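Local coordinates for protein pyridoxamine 5-phosphate-dependent dehydrase (Escherichia coli, PDB 3B8X) that removes the C3'-hydroxyl group from GDP-4-keto-6-deoxy-D-mannose in the biosynthesis of L-colitose, an O-antigen sugar, at residues B[274-286]-B[373-386]. The protein carries 1 engineered substitution. Residues are numbered along the deposited sequence; the frame is centred on the assembly and turned at random.
Sequences VRRKNAEYFLDKF and NHQIELFDEIDYLR. With NA (sodium ion), chain K; NA (sodium ion), chain L.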
loop_
_atom_site.group_PDB
_atom_site.type_symbol
_atom_site.label_atom_id
_atom_site.label_comp_id
_atom_site.label_asym_id
_atom_site.label_seq_id
_atom_site.Cartn_x
_atom_site.Cartn_y
_atom_site.Cartn_z
ATOM N N VAL B 274 -27.535 -5.171 15.394
ATOM C CA VAL B 274 -28.148 -3.835 15.341
ATOM C C VAL B 274 -28.429 -3.442 13.904
ATOM O O VAL B 274 -29.509 -2.938 13.563
ATOM C CB VAL B 274 -27.296 -2.775 16.019
ATOM C CG1 VAL B 274 -27.982 -1.424 15.926
ATOM C CG2 VAL B 274 -27.104 -3.124 17.477
ATOM N N ARG B 275 -27.414 -3.629 13.063
ATOM C CA ARG B 275 -27.535 -3.307 11.651
ATOM C C ARG B 275 -28.671 -4.090 11.003
ATOM O O ARG B 275 -29.416 -3.542 10.200
ATOM C CB ARG B 275 -26.249 -3.651 10.920
ATOM C CG ARG B 275 -25.133 -2.659 11.144
ATOM C CD ARG B 275 -23.979 -3.080 10.287
ATOM N NE ARG B 275 -22.922 -2.089 10.329
ATOM C CZ ARG B 275 -22.728 -1.202 9.374
ATOM N NH1 ARG B 275 -23.503 -1.187 8.288
ATOM N NH2 ARG B 275 -21.774 -0.312 9.540
ATOM N N ARG B 276 -28.766 -5.386 11.274
ATOM C CA ARG B 276 -29.901 -6.140 10.704
ATOM C C ARG B 276 -31.253 -5.684 11.276
ATOM O O ARG B 276 -32.261 -5.644 10.560
ATOM C CB ARG B 276 -29.720 -7.677 10.769
ATOM C CG ARG B 276 -28.622 -8.181 9.823
ATOM C CD ARG B 276 -28.130 -9.610 10.156
ATOM N NE ARG B 276 -29.264 -10.508 10.037
ATOM C CZ ARG B 276 -29.920 -10.725 8.901
ATOM N NH1 ARG B 276 -29.529 -10.143 7.769
ATOM N NH2 ARG B 276 -30.978 -11.519 8.904
ATOM N N LYS B 277 -31.312 -5.304 12.553
ATOM C CA LYS B 277 -32.624 -4.841 13.037
ATOM C C LYS B 277 -32.954 -3.525 12.345
ATOM O O LYS B 277 -34.101 -3.256 12.005
ATOM C CB LYS B 277 -32.653 -4.653 14.545
ATOM C CG LYS B 277 -34.058 -4.513 15.077
ATOM C CD LYS B 277 -34.305 -5.407 16.277
ATOM C CE LYS B 277 -35.715 -5.177 16.831
ATOM N NZ LYS B 277 -35.761 -4.315 18.060
ATOM N N ASN B 278 -31.927 -2.747 12.041
ATOM C CA ASN B 278 -32.204 -1.481 11.376
ATOM C C ASN B 278 -32.752 -1.833 10.021
ATOM O O ASN B 278 -33.633 -1.165 9.509
ATOM C CB ASN B 278 -30.923 -0.660 11.169
ATOM C CG ASN B 278 -30.480 0.066 12.426
ATOM O OD1 ASN B 278 -31.289 0.410 13.293
ATOM N ND2 ASN B 278 -29.177 0.317 12.525
ATOM N N ALA B 279 -32.184 -2.869 9.429
ATOM C CA ALA B 279 -32.581 -3.252 8.074
ATOM C C ALA B 279 -34.031 -3.717 8.088
ATOM O O ALA B 279 -34.767 -3.503 7.142
ATOM C CB ALA B 279 -31.653 -4.341 7.522
ATOM N N GLU B 280 -34.436 -4.354 9.174
ATOM C CA GLU B 280 -35.790 -4.853 9.249
ATOM C C GLU B 280 -36.795 -3.722 9.243
ATOM O O GLU B 280 -37.785 -3.751 8.515
ATOM C CB GLU B 280 -35.951 -5.675 10.515
ATOM C CG GLU B 280 -37.375 -5.948 10.925
ATOM C CD GLU B 280 -37.385 -6.636 12.267
ATOM O OE1 GLU B 280 -37.234 -5.955 13.307
ATOM O OE2 GLU B 280 -37.460 -7.878 12.266
ATOM N N TYR B 281 -36.525 -2.703 10.041
ATOM C CA TYR B 281 -37.397 -1.542 10.109
ATOM C C TYR B 281 -37.415 -0.786 8.768
ATOM O O TYR B 281 -38.459 -0.412 8.214
ATOM C CB TYR B 281 -36.866 -0.648 11.230
ATOM C CG TYR B 281 -37.814 0.457 11.569
ATOM C CD1 TYR B 281 -39.048 0.152 12.121
ATOM C CD2 TYR B 281 -37.523 1.794 11.265
ATOM C CE1 TYR B 281 -39.950 1.137 12.436
ATOM C CE2 TYR B 281 -38.425 2.779 11.549
ATOM C CZ TYR B 281 -39.646 2.443 12.149
ATOM O OH TYR B 281 -40.566 3.427 12.479
ATOM N N PHE B 282 -36.222 -0.601 8.225
ATOM C CA PHE B 282 -36.076 0.059 6.918
ATOM C C PHE B 282 -36.966 -0.621 5.848
ATOM O O PHE B 282 -37.752 0.042 5.144
ATOM C CB PHE B 282 -34.596 -0.034 6.482
ATOM C CG PHE B 282 -34.343 0.433 5.064
ATOM C CD1 PHE B 282 -34.446 1.785 4.741
ATOM C CD2 PHE B 282 -34.048 -0.487 4.063
ATOM C CE1 PHE B 282 -34.242 2.230 3.409
ATOM C CE2 PHE B 282 -33.855 -0.082 2.737
ATOM C CZ PHE B 282 -33.970 1.277 2.400
ATOM N N LEU B 283 -36.841 -1.949 5.742
ATOM C CA LEU B 283 -37.601 -2.705 4.761
ATOM C C LEU B 283 -39.094 -2.562 5.039
ATOM O O LEU B 283 -39.907 -2.399 4.121
ATOM C CB LEU B 283 -37.196 -4.185 4.754
ATOM C CG LEU B 283 -35.785 -4.435 4.179
ATOM C CD1 LEU B 283 -35.324 -5.902 4.268
ATOM C CD2 LEU B 283 -35.560 -3.837 2.749
ATOM N N ASP B 284 -39.460 -2.616 6.309
ATOM C CA ASP B 284 -40.868 -2.516 6.640
ATOM C C ASP B 284 -41.336 -1.115 6.263
ATOM O O ASP B 284 -42.437 -0.898 5.755
ATOM C CB ASP B 284 -41.075 -2.772 8.124
ATOM C CG ASP B 284 -42.381 -2.217 8.628
ATOM O OD1 ASP B 284 -43.433 -2.549 8.031
ATOM O OD2 ASP B 284 -42.364 -1.443 9.609
ATOM N N LYS B 285 -40.469 -0.139 6.456
ATOM C CA LYS B 285 -40.870 1.209 6.102
ATOM C C LYS B 285 -40.902 1.613 4.617
ATOM O O LYS B 285 -41.603 2.568 4.231
ATOM C CB LYS B 285 -40.002 2.193 6.881
ATOM C CG LYS B 285 -40.359 2.230 8.320
ATOM C CD LYS B 285 -40.819 3.634 8.580
ATOM C CE LYS B 285 -42.181 3.672 9.206
ATOM N NZ LYS B 285 -42.448 5.099 9.514
ATOM N N PHE B 286 -40.065 0.969 3.809
ATOM C CA PHE B 286 -39.964 1.299 2.399
ATOM C C PHE B 286 -40.461 0.178 1.488
ATOM O O PHE B 286 -40.270 0.238 0.268
ATOM C CB PHE B 286 -38.492 1.591 2.077
ATOM C CG PHE B 286 -38.029 2.944 2.542
ATOM C CD1 PHE B 286 -37.526 3.107 3.821
ATOM C CD2 PHE B 286 -38.132 4.054 1.713
ATOM C CE1 PHE B 286 -37.099 4.347 4.246
ATOM C CE2 PHE B 286 -37.736 5.313 2.157
ATOM C CZ PHE B 286 -37.214 5.448 3.416
ATOM N N ASN B 373 -26.117 2.819 6.962
ATOM C CA ASN B 373 -26.612 1.939 8.044
ATOM C C ASN B 373 -25.507 1.981 9.117
ATOM O O ASN B 373 -24.330 2.157 8.811
ATOM C CB ASN B 373 -26.945 0.516 7.568
ATOM C CG ASN B 373 -27.703 -0.292 8.642
ATOM O OD1 ASN B 373 -28.149 0.258 9.655
ATOM N ND2 ASN B 373 -27.830 -1.603 8.419
ATOM N N HIS B 374 -25.855 1.864 10.387
ATOM C CA HIS B 374 -24.852 1.914 11.444
ATOM C C HIS B 374 -25.068 0.776 12.437
ATOM O O HIS B 374 -26.129 0.154 12.461
ATOM C CB HIS B 374 -24.953 3.254 12.277
ATOM C CG HIS B 374 -24.883 4.507 11.462
ATOM N ND1 HIS B 374 -24.172 5.611 11.876
ATOM C CD2 HIS B 374 -25.459 4.850 10.283
ATOM C CE1 HIS B 374 -24.309 6.578 10.984
ATOM N NE2 HIS B 374 -25.118 6.158 10.030
ATOM N N GLN B 375 -24.100 0.595 13.332
ATOM C CA GLN B 375 -24.161 -0.431 14.380
ATOM C C GLN B 375 -24.922 0.067 15.599
ATOM O O GLN B 375 -24.851 -0.515 16.657
ATOM C CB GLN B 375 -22.746 -0.808 14.808
ATOM C CG GLN B 375 -21.977 0.261 15.623
ATOM C CD GLN B 375 -21.742 1.628 14.931
ATOM O OE1 GLN B 375 -21.651 1.744 13.702
ATOM N NE2 GLN B 375 -21.632 2.665 15.744
ATOM N N ILE B 376 -25.593 1.200 15.443
ATOM C CA ILE B 376 -26.423 1.856 16.456
ATOM C C ILE B 376 -27.851 1.938 15.860
ATOM O O ILE B 376 -27.984 2.146 14.664
ATOM C CB ILE B 376 -25.920 3.341 16.651
ATOM C CG1 ILE B 376 -24.471 3.381 17.112
ATOM C CG2 ILE B 376 -26.755 4.098 17.670
ATOM C CD1 ILE B 376 -23.660 4.411 16.367
ATOM N N GLU B 377 -28.909 1.773 16.658
ATOM C CA GLU B 377 -30.274 1.843 16.113
ATOM C C GLU B 377 -30.476 3.137 15.367
ATOM O O GLU B 377 -29.971 4.171 15.790
ATOM C CB GLU B 377 -31.367 1.683 17.186
ATOM C CG GLU B 377 -31.421 2.806 18.242
ATOM C CD GLU B 377 -32.360 3.963 17.902
ATOM O OE1 GLU B 377 -33.048 3.949 16.862
ATOM O OE2 GLU B 377 -32.388 4.935 18.677
ATOM N N LEU B 378 -31.272 3.077 14.303
ATOM C CA LEU B 378 -31.542 4.233 13.465
ATOM C C LEU B 378 -33.055 4.454 13.273
ATOM O O LEU B 378 -33.486 4.984 12.231
ATOM C CB LEU B 378 -30.902 3.967 12.085
ATOM C CG LEU B 378 -29.394 4.204 11.985
ATOM C CD1 LEU B 378 -28.781 3.673 10.680
ATOM C CD2 LEU B 378 -29.121 5.689 12.116
ATOM N N PHE B 379 -33.871 4.064 14.247
ATOM C CA PHE B 379 -35.314 4.193 14.038
ATOM C C PHE B 379 -35.812 5.558 13.685
ATOM O O PHE B 379 -36.634 5.676 12.784
ATOM C CB PHE B 379 -36.171 3.565 15.136
ATOM C CG PHE B 379 -35.714 2.204 15.551
ATOM C CD1 PHE B 379 -35.245 1.986 16.846
ATOM C CD2 PHE B 379 -35.676 1.158 14.644
ATOM C CE1 PHE B 379 -34.782 0.758 17.230
ATOM C CE2 PHE B 379 -35.205 -0.085 15.023
ATOM C CZ PHE B 379 -34.761 -0.285 16.330
ATOM N N ASP B 380 -35.331 6.585 14.398
ATOM C CA ASP B 380 -35.794 7.960 14.094
ATOM C C ASP B 380 -35.304 8.430 12.761
ATOM O O ASP B 380 -36.005 9.121 12.025
ATOM C CB ASP B 380 -35.378 8.960 15.175
ATOM C CG ASP B 380 -35.936 8.591 16.542
ATOM O OD1 ASP B 380 -37.045 8.012 16.592
ATOM O OD2 ASP B 380 -35.234 8.809 17.549
ATOM N N GLU B 381 -34.063 8.073 12.480
ATOM C CA GLU B 381 -33.427 8.444 11.235
ATOM C C GLU B 381 -34.134 7.811 10.044
ATOM O O GLU B 381 -34.215 8.391 8.973
ATOM C CB GLU B 381 -31.946 8.051 11.293
ATOM C CG GLU B 381 -31.129 8.905 12.258
ATOM C CD GLU B 381 -31.104 8.320 13.672
ATOM O OE1 GLU B 381 -31.982 7.503 13.980
ATOM O OE2 GLU B 381 -30.214 8.651 14.486
ATOM N N ILE B 382 -34.618 6.594 10.221
ATOM C CA ILE B 382 -35.327 5.925 9.115
ATOM C C ILE B 382 -36.722 6.502 8.895
ATOM O O ILE B 382 -37.228 6.576 7.763
ATOM C CB ILE B 382 -35.407 4.403 9.357
ATOM C CG1 ILE B 382 -34.071 3.762 8.995
ATOM C CG2 ILE B 382 -36.466 3.746 8.465
ATOM C CD1 ILE B 382 -33.871 2.389 9.664
ATOM N N ASP B 383 -37.387 6.844 9.991
ATOM C CA ASP B 383 -38.717 7.453 9.886
ATOM C C ASP B 383 -38.514 8.733 9.091
ATOM O O ASP B 383 -39.331 9.179 8.268
ATOM C CB ASP B 383 -39.182 7.928 11.271
ATOM C CG ASP B 383 -39.624 6.793 12.197
ATOM O OD1 ASP B 383 -40.053 5.730 11.705
ATOM O OD2 ASP B 383 -39.575 6.986 13.437
ATOM N N TYR B 384 -37.452 9.412 9.466
ATOM C CA TYR B 384 -37.166 10.707 8.886
ATOM C C TYR B 384 -36.934 10.516 7.396
ATOM O O TYR B 384 -37.511 11.211 6.544
ATOM C CB TYR B 384 -35.925 11.290 9.600
ATOM C CG TYR B 384 -35.512 12.682 9.182
ATOM C CD1 TYR B 384 -36.444 13.718 9.060
ATOM C CD2 TYR B 384 -34.169 12.965 8.901
ATOM C CE1 TYR B 384 -36.039 15.017 8.662
ATOM C CE2 TYR B 384 -33.762 14.242 8.504
ATOM C CZ TYR B 384 -34.698 15.268 8.381
ATOM O OH TYR B 384 -34.295 16.537 7.985
ATOM N N LEU B 385 -36.073 9.555 7.084
ATOM C CA LEU B 385 -35.729 9.258 5.699
ATOM C C LEU B 385 -36.986 8.958 4.879
ATOM O O LEU B 385 -37.161 9.516 3.781
ATOM C CB LEU B 385 -34.748 8.099 5.678
ATOM C CG LEU B 385 -34.427 7.414 4.355
ATOM C CD1 LEU B 385 -33.386 8.228 3.624
ATOM C CD2 LEU B 385 -33.819 6.094 4.768
ATOM N N ARG B 386 -37.897 8.172 5.468
ATOM C CA ARG B 386 -39.189 7.850 4.842
ATOM C C ARG B 386 -40.104 9.067 4.588
ATOM O O ARG B 386 -40.789 9.142 3.554
ATOM C CB ARG B 386 -39.883 6.703 5.577
ATOM C CG ARG B 386 -41.128 6.127 4.902
ATOM C CD ARG B 386 -40.860 5.422 3.590
ATOM N NE ARG B 386 -42.096 5.065 2.876
ATOM C CZ ARG B 386 -42.805 5.898 2.108
ATOM N NH1 ARG B 386 -42.499 7.183 1.991
ATOM N NH2 ARG B 386 -43.872 5.456 1.477
HETATM NA NA NA K . -22.286 3.240 7.560
HETATM NA NA NA L . -32.525 8.002 18.212
HETATM O O HOH W 1 -20.264 -0.176 12.031
HETATM O O HOH W 2 -21.334 0.996 6.857
HETATM O O HOH W 3 -20.946 2.829 9.402
HETATM O O HOH W 4 -41.772 7.920 8.644
HETATM O O HOH W 5 -43.918 2.415 2.104
HETATM O O HOH W 6 -23.360 2.977 5.410
HETATM O O HOH W 7 -31.697 10.141 16.536
HETATM O O HOH W 8 -20.481 3.698 5.376
#
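From R275 beside Q375 to K285 beside R386, helix 274-286 runs alongside the loop 373-378 and then helix 379-386, the two helix axes 10.0 Å apart at closest approach and crossing at -24°. N278 ties the loop to the helix through both ends of its amide. Its ND2 donates to I376 O, 3.1 Å away and nearly in the amide plane, and to N373 OD1, while its OD1 takes the N-H of the N-cap residue L378 at 2.9 Å, from above the carbonyl plane. N373 answers with an almost straight bond from ND2 to R275 O (3.1 Å), on the face of that carbonyl opposite the one used by A279 N. The R275 guanidinium lies with one face over the backbone of N373 and H374, and its NH1 is held by W303 O and F304 O.

Further along, I382 is a knob in the hole formed by N278, Y281, F282 and K285. With CG2 anti to the backbone N, its methyl reaches Y281 CD2 at 3.6 Å. The edge of F379 meets one face of the Y281 ring in a T-shaped pair, and K285 CG lies over the opposite face, toward its rim. Y281 OH makes a very short bond of 2.5 Å to D383 OD1, an oxygen that also receives a weak salt bridge from K285 NZ. At the far end R386 CD sits over the centre of the F286 ring, a CH-pi contact with CD 3.5 Å from the ring centroid.

N373 O and L8 O bind one sodium ion, and D380 OD2 another. The contact joins the end of the long helix 255-286 to the C-terminal helix 379-388, and strand 305-310 packs against both, F306 stacking on F282 and F308 touching L385.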